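Local coordinates for protein dihydrofolate reductase (Enterococcus faecalis, PDB 4M7U) that probably catalyses the NADPH-dependent reduction of 7,8-dihydrofolate to tetrahydrofolate, a key step in making glycine, purines and DNA precursors, at residues L83-S87 against V88-L92; V70-N74 against P75-A79; E138-W141 against S142-E145. One frame throughout, in Å; residues are numbered along the deposited sequence.

Interaction 1 (L83-S87 against V88-L92). With NAP (NADP nicotinamide-adenine-dinucleotide phosphate), chain B.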
loop_
_atom_site.group_PDB
_atom_site.type_symbol
_atom_site.label_atom_id
_atom_site.label_comp_id
_atom_site.label_asym_id
_atom_site.label_seq_id
_atom_site.Cartn_x
_atom_site.Cartn_y
_atom_site.Cartn_z
ATOM N N LEU A 83 -3.188 -2.577 15.293
ATOM C CA LEU A 83 -4.169 -3.635 15.359
ATOM C C LEU A 83 -3.530 -4.814 14.627
ATOM O O LEU A 83 -2.731 -4.624 13.705
ATOM C CB LEU A 83 -5.461 -3.214 14.650
ATOM C CG LEU A 83 -6.128 -1.954 15.206
ATOM C CD1 LEU A 83 -7.421 -1.614 14.466
ATOM C CD2 LEU A 83 -6.417 -2.179 16.663
ATOM N N VAL A 84 -3.869 -6.024 15.044
ATOM C CA VAL A 84 -3.388 -7.220 14.378
ATOM C C VAL A 84 -4.602 -7.986 13.924
ATOM O O VAL A 84 -5.523 -8.188 14.705
ATOM C CB VAL A 84 -2.597 -8.117 15.340
ATOM C CG1 VAL A 84 -2.186 -9.392 14.635
ATOM C CG2 VAL A 84 -1.364 -7.390 15.858
ATOM N N MET A 85 -4.638 -8.392 12.662
ATOM C CA MET A 85 -5.776 -9.165 12.163
ATOM C C MET A 85 -5.279 -10.396 11.423
ATOM O O MET A 85 -4.080 -10.493 11.108
ATOM C CB MET A 85 -6.705 -8.302 11.285
ATOM C CG MET A 85 -7.439 -7.206 12.049
ATOM S SD MET A 85 -8.577 -6.215 11.038
ATOM C CE MET A 85 -8.883 -4.844 12.183
ATOM N N HIS A 86 -6.182 -11.333 11.137
ATOM C CA HIS A 86 -5.726 -12.662 10.727
ATOM C C HIS A 86 -6.356 -13.216 9.453
ATOM O O HIS A 86 -6.213 -14.400 9.155
ATOM C CB HIS A 86 -5.928 -13.659 11.871
ATOM C CG HIS A 86 -5.361 -13.201 13.175
ATOM N ND1 HIS A 86 -4.029 -13.336 13.495
ATOM C CD2 HIS A 86 -5.947 -12.601 14.241
ATOM C CE1 HIS A 86 -3.817 -12.845 14.702
ATOM N NE2 HIS A 86 -4.959 -12.394 15.176
ATOM N N SER A 87 -7.052 -12.372 8.704
ATOM C CA SER A 87 -7.650 -12.819 7.457
ATOM C C SER A 87 -8.111 -11.642 6.624
ATOM O O SER A 87 -8.351 -10.545 7.150
ATOM C CB SER A 87 -8.834 -13.746 7.717
ATOM O OG SER A 87 -9.907 -13.029 8.294
ATOM N N VAL A 88 -8.227 -11.894 5.324
ATOM C CA VAL A 88 -8.785 -10.942 4.380
ATOM C C VAL A 88 -10.187 -10.552 4.800
ATOM O O VAL A 88 -10.527 -9.365 4.801
ATOM C CB VAL A 88 -8.821 -11.528 2.961
ATOM C CG1 VAL A 88 -9.678 -10.670 2.040
ATOM C CG2 VAL A 88 -7.414 -11.631 2.419
ATOM N N GLU A 89 -10.989 -11.544 5.182
ATOM C CA GLU A 89 -12.368 -11.293 5.608
ATOM C C GLU A 89 -12.393 -10.270 6.735
ATOM O O GLU A 89 -13.153 -9.302 6.681
ATOM C CB GLU A 89 -13.076 -12.587 6.037
ATOM C CG GLU A 89 -13.204 -13.643 4.929
ATOM C CD GLU A 89 -11.873 -14.322 4.578
ATOM O OE1 GLU A 89 -11.044 -14.541 5.489
ATOM O OE2 GLU A 89 -11.647 -14.628 3.387
ATOM N N GLU A 90 -11.526 -10.473 7.726
ATOM C CA GLU A 90 -11.431 -9.593 8.888
ATOM C C GLU A 90 -11.072 -8.163 8.475
ATOM O O GLU A 90 -11.661 -7.208 8.982
ATOM C CB GLU A 90 -10.396 -10.144 9.882
ATOM C CG GLU A 90 -10.660 -9.813 11.349
ATOM C CD GLU A 90 -9.547 -10.313 12.280
ATOM O OE1 GLU A 90 -8.864 -11.299 11.924
ATOM O OE2 GLU A 90 -9.339 -9.710 13.362
ATOM N N ILE A 91 -10.116 -8.022 7.551
ATOM C CA ILE A 91 -9.762 -6.717 6.987
ATOM C C ILE A 91 -10.984 -6.080 6.319
ATOM O O ILE A 91 -11.282 -4.907 6.532
ATOM C CB ILE A 91 -8.636 -6.825 5.924
ATOM C CG1 ILE A 91 -7.333 -7.350 6.539
ATOM C CG2 ILE A 91 -8.399 -5.469 5.243
ATOM C CD1 ILE A 91 -6.740 -6.449 7.606
ATOM N N LEU A 92 -11.704 -6.859 5.517
ATOM C CA LEU A 92 -12.865 -6.321 4.795
ATOM C C LEU A 92 -14.002 -5.882 5.728
ATOM O O LEU A 92 -14.725 -4.920 5.436
ATOM C CB LEU A 92 -13.354 -7.326 3.748
ATOM C CG LEU A 92 -12.350 -7.559 2.615
ATOM C CD1 LEU A 92 -12.867 -8.583 1.610
ATOM C CD2 LEU A 92 -12.035 -6.240 1.926
HETATM P PA NAP B . 4.036 -9.187 2.926
HETATM O O1A NAP B . 2.848 -9.209 1.915
HETATM O O2A NAP B . 4.331 -7.786 3.429
HETATM O O5B NAP B . 3.665 -10.047 4.181
HETATM C C5B NAP B . 3.340 -11.398 4.034
HETATM C C4B NAP B . 2.757 -11.951 5.296
HETATM O O4B NAP B . 1.529 -11.253 5.794
HETATM C C3B NAP B . 2.529 -13.433 5.478
HETATM O O3B NAP B . 3.584 -14.319 5.515
HETATM C C2B NAP B . 1.547 -13.457 6.589
HETATM O O2B NAP B . 1.992 -13.401 7.894
HETATM C C1B NAP B . 0.614 -12.394 6.049
HETATM N N9A NAP B . -0.667 -12.425 5.415
HETATM C C8A NAP B . -0.890 -12.061 4.151
HETATM N N7A NAP B . -2.240 -12.401 3.847
HETATM C C5A NAP B . -2.798 -13.009 4.972
HETATM C C6A NAP B . -4.077 -13.530 5.210
HETATM N N6A NAP B . -5.074 -13.480 4.172
HETATM N N1A NAP B . -4.335 -14.059 6.402
HETATM C C2A NAP B . -3.385 -14.097 7.391
HETATM N N3A NAP B . -2.112 -13.581 7.156
HETATM C C4A NAP B . -1.858 -13.051 5.950
HETATM O O3 NAP B . 5.340 -9.841 2.315
HETATM P PN NAP B . 5.697 -9.929 0.772
HETATM O O1N NAP B . 4.741 -10.943 0.068
HETATM O O2N NAP B . 5.610 -8.588 0.076
HETATM O O5D NAP B . 7.209 -10.398 0.738
HETATM C C5D NAP B . 8.010 -10.044 1.841
HETATM C C4D NAP B . 9.168 -10.955 2.201
HETATM O O4D NAP B . 9.380 -12.207 1.435
HETATM C C3D NAP B . 10.553 -10.377 2.491
HETATM O O3D NAP B . 11.042 -10.428 3.725
HETATM C C2D NAP B . 11.434 -10.921 1.402
HETATM O O2D NAP B . 12.805 -10.972 1.548
HETATM C C1D NAP B . 10.730 -12.148 0.860
HETATM N N1N NAP B . 10.993 -12.791 -0.405
HETATM C C2N NAP B . 12.239 -13.408 -0.828
HETATM C C3N NAP B . 12.315 -14.160 -2.163
HETATM C C7N NAP B . 13.284 -15.284 -2.236
HETATM O O7N NAP B . 13.415 -16.002 -1.253
HETATM N N7N NAP B . 14.309 -15.264 -3.228
HETATM C C4N NAP B . 11.211 -13.976 -3.234
HETATM C C5N NAP B . 10.050 -13.045 -2.790
HETATM C C6N NAP B . 10.060 -12.352 -1.415
HETATM P P2B NAP B . 2.363 -14.756 8.598
HETATM O O1X NAP B . 3.516 -15.451 7.803
HETATM O O2X NAP B . 2.878 -14.419 10.032
HETATM O O3X NAP B . 1.141 -15.643 8.625
HETATM O O HOH W 1 -8.012 -10.079 15.655
#
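Ser87 caps helix 88-97 through Glu90, just after strand 83-85 ends. This cap is the tight part of the contact. Ser87 is the N-cap residue, and its OG accepts from Glu90 N at 3.1 Å. The OG torsion (chi1 69°) sets the hydroxyl between the backbone N and the carbonyl carbon, over the first helical turn. Ser87 O also takes the N-H of Ile91 at 3.1 Å, the first bond of the helix. The Glu90 side chain separately reaches back past the cap to His86. Its OE1 accepts from His86 N at 2.8 Å, with the donor above the carboxylate plane. Beside the cap, Met85 SD packs on CD1 of buried Ile91 at 3.9 Å.

The solvent side is looser. There a water bonds to Glu90 OE2 and Val84 O, and Met85 CG lies 3.4 Å from the same OE2. The exposed Glu89 bends back until OE1 is 3.2 Å from Ser87 CB.

The turn also lines the adenine site of NADP: His86 O is 3.3 Å from C2A of the cofactor. Met85 and Ile91 pack on Ile69 of strand 67-71, and Val88 rests on Glu113 and Leu114 of helix 108-114.

Interaction 2 (V70-N74 against P75-A79). With NAP (NADP nicotinamide-adenine-dinucleotide phosphate), chain B.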
loop_
_atom_site.group_PDB
_atom_site.type_symbol
_atom_site.label_atom_id
_atom_site.label_comp_id
_atom_site.label_asym_id
_atom_site.label_seq_id
_atom_site.Cartn_x
_atom_site.Cartn_y
_atom_site.Cartn_z
ATOM N N VAL A 70 -1.773 -4.793 11.096
ATOM C CA VAL A 70 -0.817 -5.802 10.610
ATOM C C VAL A 70 -1.504 -7.151 10.393
ATOM O O VAL A 70 -2.234 -7.639 11.268
ATOM C CB VAL A 70 0.406 -5.955 11.529
ATOM C CG1 VAL A 70 1.321 -7.025 11.001
ATOM C CG2 VAL A 70 1.164 -4.630 11.606
ATOM N N LEU A 71 -1.296 -7.733 9.211
ATOM C CA LEU A 71 -1.977 -8.968 8.835
ATOM C C LEU A 71 -1.025 -10.146 9.061
ATOM O O LEU A 71 0.120 -10.116 8.603
ATOM C CB LEU A 71 -2.409 -8.883 7.365
ATOM C CG LEU A 71 -3.420 -9.853 6.754
ATOM C CD1 LEU A 71 -4.658 -9.958 7.615
ATOM C CD2 LEU A 71 -3.789 -9.364 5.354
ATOM N N THR A 72 -1.484 -11.166 9.788
ATOM C CA THR A 72 -0.657 -12.342 10.089
ATOM C C THR A 72 -1.545 -13.512 10.466
ATOM O O THR A 72 -2.613 -13.310 11.030
ATOM C CB THR A 72 0.365 -12.054 11.237
ATOM O OG1 THR A 72 1.157 -13.225 11.512
ATOM C CG2 THR A 72 -0.354 -11.623 12.504
ATOM N N SER A 73 -1.120 -14.733 10.138
ATOM C CA SER A 73 -1.888 -15.922 10.507
ATOM C C SER A 73 -1.613 -16.338 11.958
ATOM O O SER A 73 -2.358 -17.124 12.539
ATOM C CB SER A 73 -1.596 -17.080 9.548
ATOM O OG SER A 73 -0.242 -17.485 9.638
ATOM N N ASN A 74 -0.544 -15.792 12.534
ATOM C CA ASN A 74 -0.150 -16.068 13.917
ATOM C C ASN A 74 -1.117 -15.448 14.950
ATOM O O ASN A 74 -1.181 -14.218 15.102
ATOM C CB ASN A 74 1.279 -15.545 14.112
ATOM C CG ASN A 74 1.825 -15.775 15.518
ATOM O OD1 ASN A 74 1.146 -16.306 16.401
ATOM N ND2 ASN A 74 3.079 -15.369 15.725
ATOM N N PRO A 75 -1.851 -16.298 15.687
ATOM C CA PRO A 75 -2.895 -15.824 16.612
ATOM C C PRO A 75 -2.325 -15.002 17.752
ATOM O O PRO A 75 -3.050 -14.230 18.385
ATOM C CB PRO A 75 -3.463 -17.118 17.215
ATOM C CG PRO A 75 -2.903 -18.226 16.402
ATOM C CD PRO A 75 -1.629 -17.746 15.803
ATOM N N ASP A 76 -1.039 -15.194 18.028
ATOM C CA ASP A 76 -0.412 -14.574 19.182
ATOM C C ASP A 76 0.463 -13.380 18.822
ATOM O O ASP A 76 1.132 -12.816 19.683
ATOM C CB ASP A 76 0.425 -15.608 19.928
ATOM C CG ASP A 76 -0.407 -16.763 20.425
ATOM O OD1 ASP A 76 -1.567 -16.513 20.815
ATOM O OD2 ASP A 76 0.087 -17.914 20.412
ATOM N N TYR A 77 0.466 -12.987 17.556
ATOM C CA TYR A 77 1.348 -11.909 17.151
ATOM C C TYR A 77 0.899 -10.602 17.786
ATOM O O TYR A 77 -0.255 -10.182 17.633
ATOM C CB TYR A 77 1.360 -11.767 15.634
ATOM C CG TYR A 77 2.473 -10.891 15.123
ATOM C CD1 TYR A 77 3.732 -11.421 14.868
ATOM C CD2 TYR A 77 2.268 -9.541 14.894
ATOM C CE1 TYR A 77 4.754 -10.627 14.396
ATOM C CE2 TYR A 77 3.287 -8.730 14.416
ATOM C CZ TYR A 77 4.523 -9.275 14.172
ATOM O OH TYR A 77 5.542 -8.480 13.697
ATOM N N GLN A 78 1.799 -9.958 18.516
ATOM C CA GLN A 78 1.522 -8.586 18.928
ATOM C C GLN A 78 2.722 -7.686 18.668
ATOM O O GLN A 78 3.874 -8.125 18.688
ATOM C CB GLN A 78 1.026 -8.484 20.383
ATOM C CG GLN A 78 -0.425 -8.954 20.616
ATOM C CD GLN A 78 -1.449 -8.227 19.740
ATOM O OE1 GLN A 78 -1.264 -7.063 19.383
ATOM N NE2 GLN A 78 -2.527 -8.927 19.377
ATOM N N ALA A 79 2.420 -6.432 18.367
ATOM C CA ALA A 79 3.427 -5.436 18.103
ATOM C C ALA A 79 2.982 -4.170 18.812
ATOM O O ALA A 79 1.899 -4.124 19.402
ATOM C CB ALA A 79 3.549 -5.199 16.621
HETATM P PA NAP B . 4.036 -9.187 2.926
HETATM O O1A NAP B . 2.848 -9.209 1.915
HETATM O O2A NAP B . 4.331 -7.786 3.429
HETATM O O5B NAP B . 3.665 -10.047 4.181
HETATM C C5B NAP B . 3.340 -11.398 4.034
HETATM C C4B NAP B . 2.757 -11.951 5.296
HETATM O O4B NAP B . 1.529 -11.253 5.794
HETATM C C3B NAP B . 2.529 -13.433 5.478
HETATM O O3B NAP B . 3.584 -14.319 5.515
HETATM C C2B NAP B . 1.547 -13.457 6.589
HETATM O O2B NAP B . 1.992 -13.401 7.894
HETATM C C1B NAP B . 0.614 -12.394 6.049
HETATM N N9A NAP B . -0.667 -12.425 5.415
HETATM C C8A NAP B . -0.890 -12.061 4.151
HETATM N N7A NAP B . -2.240 -12.401 3.847
HETATM C C5A NAP B . -2.798 -13.009 4.972
HETATM C C6A NAP B . -4.077 -13.530 5.210
HETATM N N6A NAP B . -5.074 -13.480 4.172
HETATM N N1A NAP B . -4.335 -14.059 6.402
HETATM C C2A NAP B . -3.385 -14.097 7.391
HETATM N N3A NAP B . -2.112 -13.581 7.156
HETATM C C4A NAP B . -1.858 -13.051 5.950
HETATM O O3 NAP B . 5.340 -9.841 2.315
HETATM P PN NAP B . 5.697 -9.929 0.772
HETATM O O1N NAP B . 4.741 -10.943 0.068
HETATM O O2N NAP B . 5.610 -8.588 0.076
HETATM O O5D NAP B . 7.209 -10.398 0.738
HETATM C C5D NAP B . 8.010 -10.044 1.841
HETATM C C4D NAP B . 9.168 -10.955 2.201
HETATM O O4D NAP B . 9.380 -12.207 1.435
HETATM C C3D NAP B . 10.553 -10.377 2.491
HETATM O O3D NAP B . 11.042 -10.428 3.725
HETATM C C2D NAP B . 11.434 -10.921 1.402
HETATM O O2D NAP B . 12.805 -10.972 1.548
HETATM C C1D NAP B . 10.730 -12.148 0.860
HETATM N N1N NAP B . 10.993 -12.791 -0.405
HETATM C C2N NAP B . 12.239 -13.408 -0.828
HETATM C C3N NAP B . 12.315 -14.160 -2.163
HETATM C C7N NAP B . 13.284 -15.284 -2.236
HETATM O O7N NAP B . 13.415 -16.002 -1.253
HETATM N N7N NAP B . 14.309 -15.264 -3.228
HETATM C C4N NAP B . 11.211 -13.976 -3.234
HETATM C C5N NAP B . 10.050 -13.045 -2.790
HETATM C C6N NAP B . 10.060 -12.352 -1.415
HETATM P P2B NAP B . 2.363 -14.756 8.598
HETATM O O1X NAP B . 3.516 -15.451 7.803
HETATM O O2X NAP B . 2.878 -14.419 10.032
HETATM O O3X NAP B . 1.141 -15.643 8.625
#
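Thr72 and Ser73, just before a tight turn, form part of the 2'-phosphate pocket of NADP. Thr72 OG1 donates to phosphate O2X at 2.6 Å. The same oxygen accepts from Asn74 N at 3.2 Å, which makes an ST turn. The hydroxyl is therefore held between the phosphate and the backbone. Ser73 grips O3X twice, with its N at 2.9 Å and its OG. These bonds suit a cofactor that carries the extra phosphate.

Behind the pocket the chain reverses in a type I beta turn from Asn74 to Tyr77. Tyr77 N donates to Asn74 O at 3.2 Å. With chi1 at -180° the Asn74 side chain points away from its own N, and OD1 reaches over the turn to accept from Asp76 N at 2.9 Å. Both donors lie above the carbonyl planes they meet.

The Tyr77 side chain folds back across Thr72 at about a right angle. Thr72 CG2 touches Tyr77 CB at 3.6 Å. The Asn74 amide comes to the ring edge through ND2, its plane turned 69° from the ring. Val70 CG1 makes a looser apolar contact with Tyr77 CE2 at 4.3 Å.

Tyr77 OH bonds to Glu56, and its ring packs on Arg52 and Phe55, all three in helix 52-57. Strand 67-71 leads into the turn, and Thr72 also touches Val84 of strand 83-85.

Interaction 3 (E138-W141 against S142-E145)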
loop_
_atom_site.group_PDB
_atom_site.type_symbol
_atom_site.label_atom_id
_atom_site.label_comp_id
_atom_site.label_asym_id
_atom_site.label_seq_id
_atom_site.Cartn_x
_atom_site.Cartn_y
_atom_site.Cartn_z
ATOM N N GLU A 138 1.575 -10.217 -10.033
ATOM C CA GLU A 138 0.716 -10.254 -11.203
ATOM C C GLU A 138 -0.730 -10.045 -10.778
ATOM O O GLU A 138 -1.272 -10.831 -9.995
ATOM C CB GLU A 138 0.835 -11.611 -11.887
ATOM C CG GLU A 138 2.033 -11.745 -12.794
ATOM C CD GLU A 138 2.069 -13.095 -13.483
ATOM O OE1 GLU A 138 3.100 -13.789 -13.349
ATOM O OE2 GLU A 138 1.068 -13.464 -14.143
ATOM N N ILE A 139 -1.359 -8.987 -11.276
ATOM C CA ILE A 139 -2.774 -8.787 -10.996
ATOM C C ILE A 139 -3.561 -8.721 -12.286
ATOM O O ILE A 139 -2.991 -8.614 -13.374
ATOM C CB ILE A 139 -3.032 -7.498 -10.202
ATOM C CG1 ILE A 139 -2.764 -6.280 -11.087
ATOM C CG2 ILE A 139 -2.169 -7.469 -8.948
ATOM C CD1 ILE A 139 -3.226 -4.977 -10.488
ATOM N N ASP A 140 -4.880 -8.769 -12.164
ATOM C CA ASP A 140 -5.745 -8.577 -13.319
ATOM C C ASP A 140 -5.814 -7.092 -13.667
ATOM O O ASP A 140 -6.567 -6.338 -13.046
ATOM C CB ASP A 140 -7.156 -9.111 -13.029
ATOM C CG ASP A 140 -8.090 -8.955 -14.218
ATOM O OD1 ASP A 140 -9.322 -9.073 -14.037
ATOM O OD2 ASP A 140 -7.591 -8.693 -15.339
ATOM N N TRP A 141 -5.041 -6.662 -14.659
ATOM C CA TRP A 141 -5.067 -5.254 -15.065
ATOM C C TRP A 141 -6.249 -4.883 -15.981
ATOM O O TRP A 141 -6.478 -3.701 -16.257
ATOM C CB TRP A 141 -3.750 -4.874 -15.746
ATOM C CG TRP A 141 -2.577 -4.684 -14.805
ATOM C CD1 TRP A 141 -1.562 -5.569 -14.560
ATOM C CD2 TRP A 141 -2.296 -3.515 -14.004
ATOM N NE1 TRP A 141 -0.670 -5.023 -13.656
ATOM C CE2 TRP A 141 -1.095 -3.778 -13.301
ATOM C CE3 TRP A 141 -2.950 -2.293 -13.815
ATOM C CZ2 TRP A 141 -0.527 -2.837 -12.423
ATOM C CZ3 TRP A 141 -2.381 -1.362 -12.952
ATOM C CH2 TRP A 141 -1.171 -1.641 -12.268
ATOM N N SER A 142 -7.001 -5.883 -16.438
ATOM C CA SER A 142 -8.090 -5.647 -17.396
ATOM C C SER A 142 -9.255 -4.866 -16.808
ATOM O O SER A 142 -10.014 -4.227 -17.541
ATOM C CB SER A 142 -8.589 -6.964 -17.991
ATOM O OG SER A 142 -9.272 -7.738 -17.027
ATOM N N VAL A 143 -9.387 -4.892 -15.484
ATOM C CA VAL A 143 -10.467 -4.154 -14.810
ATOM C C VAL A 143 -10.054 -2.743 -14.359
ATOM O O VAL A 143 -10.855 -1.994 -13.786
ATOM C CB VAL A 143 -11.029 -4.952 -13.613
ATOM C CG1 VAL A 143 -11.574 -6.289 -14.088
ATOM C CG2 VAL A 143 -9.945 -5.171 -12.560
ATOM N N TRP A 144 -8.805 -2.379 -14.636
ATOM C CA TRP A 144 -8.276 -1.076 -14.237
ATOM C C TRP A 144 -7.946 -0.222 -15.459
ATOM O O TRP A 144 -7.523 -0.750 -16.492
ATOM C CB TRP A 144 -7.003 -1.263 -13.383
ATOM C CG TRP A 144 -7.265 -1.899 -12.024
ATOM C CD1 TRP A 144 -7.055 -3.202 -11.659
ATOM C CD2 TRP A 144 -7.804 -1.238 -10.871
ATOM N NE1 TRP A 144 -7.411 -3.386 -10.338
ATOM C CE2 TRP A 144 -7.874 -2.201 -9.835
ATOM C CE3 TRP A 144 -8.217 0.077 -10.612
ATOM C CZ2 TRP A 144 -8.362 -1.885 -8.562
ATOM C CZ3 TRP A 144 -8.690 0.391 -9.349
ATOM C CH2 TRP A 144 -8.766 -0.590 -8.341
ATOM N N GLU A 145 -8.130 1.092 -15.338
ATOM C CA GLU A 145 -7.613 2.038 -16.335
ATOM C C GLU A 145 -7.000 3.275 -15.657
ATOM O O GLU A 145 -7.438 3.689 -14.575
ATOM C CB GLU A 145 -8.708 2.452 -17.326
ATOM C CG GLU A 145 -9.684 3.460 -16.751
ATOM C CD GLU A 145 -10.940 3.622 -17.593
ATOM O OE1 GLU A 145 -10.889 3.345 -18.812
ATOM O OE2 GLU A 145 -11.977 4.026 -17.022
HETATM O O HOH W 2 -7.278 -6.456 -10.262
#
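Asp140 and Ser142 form the polar centre of a short bend that leads into strand 144-151. Asp140 OD2 takes two donors from the same residue. Ser142 OG donates at 2.6 Å from the syn side, only 16° out of the carboxylate plane. Ser142 N donates at 3.1 Å from above that plane. This is an Asx turn, with the serine hydroxyl as a second donor. The two bonds restrict how the carboxylate can turn. The other oxygen, OD1, lies 3.6 Å from Val143 CG1, and the Asp140 and Val143 side chains cross at about a right angle.

One residue on, Trp141 O accepts from Trp144 N at 3.1 Å. The donor stands above the carbonyl plane. This backbone bond spans Trp141 to Trp144, just as the strand starts.

A water satisfies two more groups. It donates to Asp140 O at 2.9 Å and accepts from Trp144 NE1 at 3.1 Å, lying at the indole edge and in its plane. Asp140 O is also near that edge, 3.5 Å from Trp144 CD1.

Apolar contacts complete the bend. Ile139 CD1 sits over the centre of one face of the Trp141 ring, 3.7 Å above its plane. It also makes a looser contact with Trp144 CD1.

Ser142 O accepts from the Asn170 side chain. Trp144 packs on Tyr167 and Arg169 of strand 162-169 and on Leu121 of strand 120-126. Trp141 meets Leu121 too, and its ring meets that of Tyr167.

Overall arrangement
Along the chain the order is interaction 2, interaction 1, interaction 3. All three reach the eight-stranded mixed sheet of the reductase. Interactions 1 and 2 have centres 10 Å apart. They lie on strands 67-71 and 83-85, neighbours in the sheet, and His86 ND1 bonds to Thr72 O between them. Both touch NADP: Thr72 and Ser73 of interaction 2 bond the 2'-phosphate, and 83-92 borders the adenine. Together they form part of the adenosine end of the cofactor site. Interaction 3 lies at the opposite edge strand, 144-151. Its centre is about 24 Å from interaction 1 and about 30 Å from interaction 2, and it touches neither. It shapes the entry to that strand, away from the cofactor.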